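Local coordinates for variable region-containing chitin-binding protein 3 (Branchiostoma floridae, PDB 1XT5) that probably binds chitin, and perhaps cleaves it, as an immune-type receptor of which this chain is domain 1, an immunoglobulin V-type domain, at residues A[12-17]-A[22-27]; A[90-95]-A[107-112]; A[94-99]-A[127-132]. All blocks are in the same frame, centred on the assembly; numbering follows the deposited sequence.

Contact 1: residues A[12-17]-A[22-27]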
# COMPACT_ATOMS: atom_id res chain seq x y z
N THR A 12 3.90 -12.08 -5.05
CA THR A 12 4.90 -11.22 -5.64
C THR A 12 4.52 -10.68 -7.00
O THR A 12 5.15 -9.77 -7.51
CB THR A 12 6.27 -11.92 -5.68
OG1 THR A 12 6.15 -13.13 -6.42
CG2 THR A 12 6.79 -12.23 -4.29
N GLU A 13 3.47 -11.25 -7.56
CA GLU A 13 2.92 -10.77 -8.83
C GLU A 13 1.44 -11.16 -8.89
O GLU A 13 1.05 -12.19 -8.34
CB GLU A 13 3.71 -11.29 -10.02
CG GLU A 13 3.65 -12.79 -10.16
CD GLU A 13 4.46 -13.22 -11.39
OE1 GLU A 13 3.85 -13.55 -12.40
OE2 GLU A 13 5.71 -13.15 -11.36
N VAL A 14 0.70 -10.37 -9.61
CA VAL A 14 -0.72 -10.53 -9.92
C VAL A 14 -0.93 -10.12 -11.36
O VAL A 14 -0.22 -9.27 -11.87
CB VAL A 14 -1.63 -9.73 -8.97
CG1 VAL A 14 -1.40 -10.19 -7.52
CG2 VAL A 14 -1.44 -8.24 -9.06
N GLU A 15 -1.89 -10.73 -12.03
CA GLU A 15 -2.18 -10.43 -13.44
C GLU A 15 -3.67 -10.09 -13.56
O GLU A 15 -4.50 -10.75 -12.92
CB GLU A 15 -1.78 -11.57 -14.33
CG GLU A 15 -2.04 -11.32 -15.79
CD GLU A 15 -1.37 -12.27 -16.77
OE1 GLU A 15 -1.70 -12.12 -17.97
OE2 GLU A 15 -0.59 -13.13 -16.34
N VAL A 16 -3.99 -9.15 -14.44
CA VAL A 16 -5.35 -8.83 -14.79
C VAL A 16 -5.42 -8.31 -16.21
O VAL A 16 -4.44 -7.80 -16.75
CB VAL A 16 -5.87 -7.73 -13.84
CG1 VAL A 16 -5.24 -6.38 -14.10
CG2 VAL A 16 -7.39 -7.67 -13.91
N HIS A 17 -6.59 -8.43 -16.83
CA HIS A 17 -6.82 -7.77 -18.12
C HIS A 17 -7.01 -6.27 -17.93
O HIS A 17 -7.60 -5.85 -16.92
CB HIS A 17 -8.08 -8.45 -18.69
CG HIS A 17 -8.11 -9.92 -18.92
ND1 HIS A 17 -8.91 -10.90 -18.38
CD2 HIS A 17 -7.33 -10.61 -19.78
CE1 HIS A 17 -8.59 -12.09 -18.90
NE2 HIS A 17 -7.60 -11.95 -19.78
N VAL A 22 -8.23 -5.46 -9.99
CA VAL A 22 -7.24 -6.31 -9.41
C VAL A 22 -6.97 -5.91 -7.97
O VAL A 22 -7.10 -4.76 -7.60
CB VAL A 22 -5.93 -6.31 -10.24
CG1 VAL A 22 -5.27 -4.93 -10.18
CG2 VAL A 22 -4.97 -7.42 -9.95
N GLU A 23 -6.55 -6.90 -7.15
CA GLU A 23 -6.10 -6.63 -5.81
C GLU A 23 -4.63 -7.07 -5.61
O GLU A 23 -4.24 -8.15 -6.10
CB GLU A 23 -7.02 -7.27 -4.81
CG GLU A 23 -8.45 -6.68 -4.88
CD GLU A 23 -9.41 -6.92 -3.77
OE1 GLU A 23 -8.98 -7.58 -2.80
OE2 GLU A 23 -10.54 -6.43 -3.93
N LEU A 24 -3.90 -6.25 -4.90
CA LEU A 24 -2.49 -6.49 -4.63
C LEU A 24 -2.37 -6.69 -3.11
O LEU A 24 -2.46 -5.72 -2.37
CB LEU A 24 -1.59 -5.35 -5.05
CG LEU A 24 -1.60 -5.09 -6.56
CD1 LEU A 24 -2.81 -4.56 -7.23
CD2 LEU A 24 -0.53 -4.04 -6.91
N PRO A 25 -2.28 -7.94 -2.62
CA PRO A 25 -2.31 -8.16 -1.18
C PRO A 25 -1.13 -7.56 -0.44
O PRO A 25 0.01 -7.56 -0.90
CB PRO A 25 -2.35 -9.70 -1.08
CG PRO A 25 -2.97 -10.14 -2.35
CD PRO A 25 -2.36 -9.22 -3.36
N CYS A 26 -1.40 -7.13 0.79
CA CYS A 26 -0.36 -6.66 1.67
C CYS A 26 -0.82 -6.82 3.12
O CYS A 26 -1.98 -6.56 3.41
CB CYS A 26 -0.05 -5.20 1.39
SG CYS A 26 1.33 -4.58 2.41
N SER A 27 0.10 -7.24 3.98
CA SER A 27 -0.15 -7.33 5.39
C SER A 27 1.05 -6.71 6.14
O SER A 27 2.13 -6.53 5.58
CB SER A 27 -0.35 -8.75 5.89
OG SER A 27 0.86 -9.50 5.81
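Val14, Val16 and Val22 form the apolar centre of this contact, with Leu24 and Pro25 at one end. Val22 CG2 lies 3.7 Å from Val14 CG2, while Val22 CB, the branch point, is 3.9 Å from Val16 CB. With chi1 at -59°, Val14 places CG2 between its own N and C, from where it meets Val22 CG2 and also approaches Leu24 CG at 4.0 Å, the two side chains crossing at about a right angle. Val14 CG1 takes the other direction, 3.8 Å from Glu23 O; more loosely, Val14 CG1 is 4.4 Å from Pro25 CD. Val14 and Leu24 each have a second deposited conformer, so these fits hold for one state.

Polar bonding runs elsewhere. Backbone bonds tie Val14 and Val16 to strand 122-132, while Glu13 OE1 makes a salt bridge with Lys130 NZ and Glu15 OE1 a hydrogen bond with Thr132 OG1. Strand 13-17 pairs with 122-132 and strand 22-31 with 94-96, in different sheets; the axes of 13-17 and 22-24 lie 7.6 Å apart, nearly antiparallel at 168°. This is the V-set strand switch: edge strand A' (13-17) has left the sheet of strand B (22-31) and joined strand G (122-132) in parallel.

Contact 2: residues A[90-95]-A[107-112]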
# COMPACT_ATOMS: atom_id res chain seq x y z
N ALA A 90 -5.34 -1.71 8.34
CA ALA A 90 -4.61 -2.67 9.15
C ALA A 90 -4.20 -3.89 8.34
O ALA A 90 -3.34 -4.67 8.84
CB ALA A 90 -5.43 -3.13 10.35
N ALA A 91 -4.71 -4.09 7.15
CA ALA A 91 -4.42 -5.24 6.27
C ALA A 91 -4.49 -4.68 4.85
O ALA A 91 -5.46 -4.88 4.12
CB ALA A 91 -5.43 -6.35 6.50
N PRO A 92 -3.51 -3.83 4.48
CA PRO A 92 -3.69 -2.82 3.45
C PRO A 92 -3.54 -3.27 2.01
O PRO A 92 -2.98 -2.55 1.15
CB PRO A 92 -2.64 -1.76 3.83
CG PRO A 92 -1.52 -2.60 4.42
CD PRO A 92 -2.25 -3.62 5.24
N THR A 93 -4.18 -4.38 1.64
CA THR A 93 -4.35 -4.76 0.26
C THR A 93 -4.93 -3.62 -0.54
O THR A 93 -5.91 -2.98 -0.13
CB THR A 93 -5.29 -5.97 0.22
OG1 THR A 93 -4.63 -7.01 0.90
CG2 THR A 93 -5.74 -6.35 -1.18
N LEU A 94 -4.31 -3.38 -1.71
CA LEU A 94 -4.74 -2.36 -2.65
C LEU A 94 -5.70 -2.96 -3.68
O LEU A 94 -5.41 -4.01 -4.24
CB LEU A 94 -3.51 -1.85 -3.39
CG LEU A 94 -3.76 -0.80 -4.49
CD1 LEU A 94 -4.23 0.51 -3.89
CD2 LEU A 94 -2.49 -0.60 -5.30
N ARG A 95 -6.79 -2.26 -3.94
CA ARG A 95 -7.72 -2.58 -5.03
C ARG A 95 -7.57 -1.48 -6.09
O ARG A 95 -7.67 -0.29 -5.77
CB ARG A 95 -9.16 -2.62 -4.51
CG ARG A 95 -10.19 -2.98 -5.56
CD ARG A 95 -11.56 -3.14 -4.95
NE ARG A 95 -12.70 -3.47 -5.77
CZ ARG A 95 -13.49 -2.54 -6.30
NH1 ARG A 95 -13.29 -1.22 -6.20
NH2 ARG A 95 -14.51 -2.99 -7.03
N TYR A 107 4.45 -2.23 -7.70
CA TYR A 107 3.72 -1.52 -6.68
C TYR A 107 4.27 -1.89 -5.32
O TYR A 107 4.25 -3.04 -4.90
CB TYR A 107 2.22 -1.88 -6.76
CG TYR A 107 1.55 -1.33 -7.98
CD1 TYR A 107 1.67 -1.92 -9.22
CD2 TYR A 107 0.77 -0.17 -7.91
CE1 TYR A 107 1.07 -1.40 -10.34
CE2 TYR A 107 0.14 0.37 -9.01
CZ TYR A 107 0.29 -0.27 -10.25
OH TYR A 107 -0.33 0.27 -11.33
N TRP A 108 4.76 -0.89 -4.60
CA TRP A 108 5.33 -1.07 -3.28
C TRP A 108 4.27 -0.79 -2.23
O TRP A 108 3.70 0.29 -2.20
CB TRP A 108 6.51 -0.10 -3.08
CG TRP A 108 7.65 -0.44 -3.97
CD1 TRP A 108 7.83 -0.02 -5.28
CD2 TRP A 108 8.74 -1.30 -3.66
NE1 TRP A 108 8.96 -0.58 -5.79
CE2 TRP A 108 9.54 -1.36 -4.84
CE3 TRP A 108 9.12 -2.03 -2.58
CZ2 TRP A 108 10.70 -2.12 -4.88
CZ3 TRP A 108 10.26 -2.78 -2.62
CH2 TRP A 108 11.06 -2.82 -3.78
N CYS A 109 4.08 -1.78 -1.33
CA CYS A 109 3.29 -1.60 -0.12
C CYS A 109 4.30 -1.22 0.98
O CYS A 109 5.11 -2.04 1.37
CB CYS A 109 2.59 -2.90 0.22
SG CYS A 109 1.57 -2.68 1.70
N GLN A 110 4.23 0.02 1.41
CA GLN A 110 5.11 0.57 2.42
C GLN A 110 4.25 0.89 3.65
O GLN A 110 3.23 1.55 3.54
CB GLN A 110 5.79 1.83 1.91
CG GLN A 110 6.69 2.47 2.95
CD GLN A 110 7.35 3.67 2.35
OE1 GLN A 110 8.32 3.57 1.62
NE2 GLN A 110 6.78 4.82 2.58
N VAL A 111 4.71 0.45 4.82
CA VAL A 111 4.03 0.75 6.06
C VAL A 111 5.10 1.31 7.01
O VAL A 111 6.19 0.73 7.15
CB VAL A 111 3.31 -0.46 6.66
CG1 VAL A 111 2.48 -0.05 7.88
CG2 VAL A 111 2.42 -1.15 5.64
N ALA A 112 4.81 2.45 7.64
CA ALA A 112 5.82 3.14 8.42
C ALA A 112 5.19 3.78 9.65
O ALA A 112 4.04 4.24 9.60
CB ALA A 112 6.49 4.25 7.61
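The ring of Tyr107 is met by Leu94, whose CD2 comes in obliquely to 4.2 Å from ring atom CD2, the two side chains crossing at about a right angle. Leu94 reaches it with an extended first torsion (chi1 177°) that carries CG away from its own backbone N. Leu24, Leu129 and Phe80 also pack on the tyrosine, and at the far end of the ring OH bonds to Asp103 O. That bond, back to a residue four positions earlier, is the tyrosine corner of Greek-key proteins, and Tyr107 and Cys109 stand two apart on strand 105-112, strand F of the immunoglobulin fold.

The other ring is that of Pro92, puckered C-gamma endo. Its CG touches the core disulfide, 4.1 Å from Cys109 SG, and lies a looser 4.4 Å from Val111 CG2. Cys109 directs SG away from its own N (chi1 -178°) and is bonded to Cys26 of the opposing sheet. Pro92 is the centre of an inverse gamma turn closed by Thr93 N to Ala91 O at 2.8 Å, just ahead of strand 94-96. Trp41, the core tryptophan of strand 38-44, packs against both Leu94 and Cys109 and donates NE1 to Pro92 O.

Contact 3: residues A[94-99]-A[127-132]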
# COMPACT_ATOMS: atom_id res chain seq x y z
N LEU A 94 -4.31 -3.38 -1.71
CA LEU A 94 -4.74 -2.36 -2.65
C LEU A 94 -5.70 -2.96 -3.68
O LEU A 94 -5.41 -4.01 -4.24
CB LEU A 94 -3.51 -1.85 -3.39
CG LEU A 94 -3.76 -0.80 -4.49
CD1 LEU A 94 -4.23 0.51 -3.89
CD2 LEU A 94 -2.49 -0.60 -5.30
N ARG A 95 -6.79 -2.26 -3.94
CA ARG A 95 -7.72 -2.58 -5.03
C ARG A 95 -7.57 -1.48 -6.09
O ARG A 95 -7.67 -0.29 -5.77
CB ARG A 95 -9.16 -2.62 -4.51
CG ARG A 95 -10.19 -2.98 -5.56
CD ARG A 95 -11.56 -3.14 -4.95
NE ARG A 95 -12.70 -3.47 -5.77
CZ ARG A 95 -13.49 -2.54 -6.30
NH1 ARG A 95 -13.29 -1.22 -6.20
NH2 ARG A 95 -14.51 -2.99 -7.03
N LEU A 96 -7.36 -1.89 -7.33
CA LEU A 96 -7.25 -0.97 -8.47
C LEU A 96 -8.29 -1.34 -9.48
O LEU A 96 -8.36 -2.50 -9.95
CB LEU A 96 -5.83 -1.02 -8.99
CG LEU A 96 -5.53 0.01 -10.04
CD1 LEU A 96 -5.60 1.43 -9.48
CD2 LEU A 96 -4.16 -0.29 -10.65
N THR A 97 -9.16 -0.39 -9.84
CA THR A 97 -10.23 -0.65 -10.84
C THR A 97 -9.82 -0.05 -12.19
O THR A 97 -8.91 0.77 -12.29
CB THR A 97 -11.56 -0.05 -10.41
OG1 THR A 97 -11.40 1.36 -10.31
CG2 THR A 97 -11.97 -0.55 -9.08
N HIS A 98 -10.57 -0.47 -13.22
CA HIS A 98 -10.41 0.09 -14.57
C HIS A 98 -8.93 0.10 -14.98
O HIS A 98 -8.39 1.13 -15.40
CB HIS A 98 -10.98 1.48 -14.69
CG HIS A 98 -12.40 1.52 -14.39
ND1 HIS A 98 -13.36 1.17 -15.30
CD2 HIS A 98 -13.02 1.93 -13.26
CE1 HIS A 98 -14.53 1.31 -14.70
NE2 HIS A 98 -14.39 1.79 -13.48
N VAL A 99 -8.27 -1.06 -14.83
CA VAL A 99 -6.84 -1.11 -15.04
C VAL A 99 -6.45 -0.69 -16.44
O VAL A 99 -6.98 -1.17 -17.44
CB VAL A 99 -6.30 -2.52 -14.67
CG1 VAL A 99 -4.90 -2.69 -15.13
CG2 VAL A 99 -6.43 -2.76 -13.18
N VAL A 127 4.81 -5.77 -5.25
CA VAL A 127 3.95 -6.69 -5.98
C VAL A 127 3.93 -6.20 -7.44
O VAL A 127 3.60 -5.05 -7.69
CB VAL A 127 2.52 -6.70 -5.41
CG1 VAL A 127 1.70 -7.75 -6.11
CG2 VAL A 127 2.53 -6.96 -3.91
N VAL A 128 4.33 -7.07 -8.34
CA VAL A 128 4.23 -6.74 -9.76
C VAL A 128 2.84 -6.92 -10.26
O VAL A 128 2.17 -7.93 -9.93
CB VAL A 128 5.23 -7.66 -10.54
CG1 VAL A 128 4.97 -7.60 -12.04
CG2 VAL A 128 6.64 -7.25 -10.26
N LEU A 129 2.39 -5.98 -11.05
CA LEU A 129 1.12 -6.08 -11.77
C LEU A 129 1.44 -6.31 -13.28
O LEU A 129 2.07 -5.46 -13.89
CB LEU A 129 0.32 -4.82 -11.63
CG LEU A 129 -1.02 -4.80 -12.41
CD1 LEU A 129 -1.89 -5.97 -12.01
CD2 LEU A 129 -1.67 -3.44 -12.20
N LYS A 130 0.99 -7.44 -13.76
CA LYS A 130 1.02 -7.78 -15.18
C LYS A 130 -0.32 -7.49 -15.77
O LYS A 130 -1.38 -7.90 -15.23
CB LYS A 130 1.38 -9.24 -15.41
CG LYS A 130 2.75 -9.65 -15.02
CD LYS A 130 2.91 -11.17 -15.13
CE LYS A 130 4.28 -11.68 -15.10
NZ LYS A 130 4.41 -13.17 -15.14
N VAL A 131 -0.35 -6.72 -16.85
CA VAL A 131 -1.57 -6.41 -17.58
C VAL A 131 -1.58 -7.28 -18.81
O VAL A 131 -0.75 -7.11 -19.68
CB VAL A 131 -1.72 -4.91 -17.87
CG1 VAL A 131 -3.01 -4.63 -18.62
CG2 VAL A 131 -1.61 -4.10 -16.59
N THR A 132 -2.51 -8.23 -18.89
CA THR A 132 -2.56 -9.19 -19.98
C THR A 132 -2.62 -8.49 -21.31
O THR A 132 -3.46 -7.61 -21.49
CB THR A 132 -3.80 -10.09 -19.82
OG1 THR A 132 -3.76 -10.60 -18.46
CG2 THR A 132 -3.86 -11.24 -20.80
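Leu129 reaches from strand 122-132 toward Val99 and Leu96 of the facing segment 94-99. Starting at the backbone, its CB packs on the ring of Tyr107. The chain then extends (chi1 178°), bringing the fork at CG in between the sheets, and the two methyls part. CD1 faces Val14 of the neighbouring strand 13-17 and Val22 of the opposite sheet, while CD2 turns to the 94-99 side, 4.4 Å from Val99 CG1. It also stands 4.3 Å from Leu96 CD2, a touch that is less certain because Leu96 was modelled in two conformers.

Two residues on, Val131 makes a closer fit: its CG2 is 3.9 Å from Val99 CG1, as the two side chains slide past each other in opposite directions. Val99 lies in the loop that follows strand 94-96, where a backbone bond with Gly19 holds it and Val16 and Val22 pack against its side chain.

Every touch across this contact is methyl on methyl, between four buried residues. Such dispersion contacts have no preferred direction, so shape and the hydrophobic effect, and not polar bonding, join strand 94-96 and the loop after it to strand 122-132.

All three contacts span the two sheets of one V-set sandwich. Contact 1 comes first along the chain; contacts 2 and 3 both use strand 94-96, contact 2 also the turn before it, sharing Leu94 and Arg95, and reach the successive strands 105-112 and 122-132. Contact 2 lies about 2 Å from the chain's centre, contacts 1 and 3 about 11 and 13 Å. Centre to centre, contacts 1 and 3 are about 6 Å apart, contact 2 about 11 Å from contact 1 and 14 Å from contact 3. The Cys26–Cys109 disulfide couples contacts 1 and 2, and Leu24 N probably bonds to Leu94 O. Together they form a continuous core from the disulfide to one end of the sandwich.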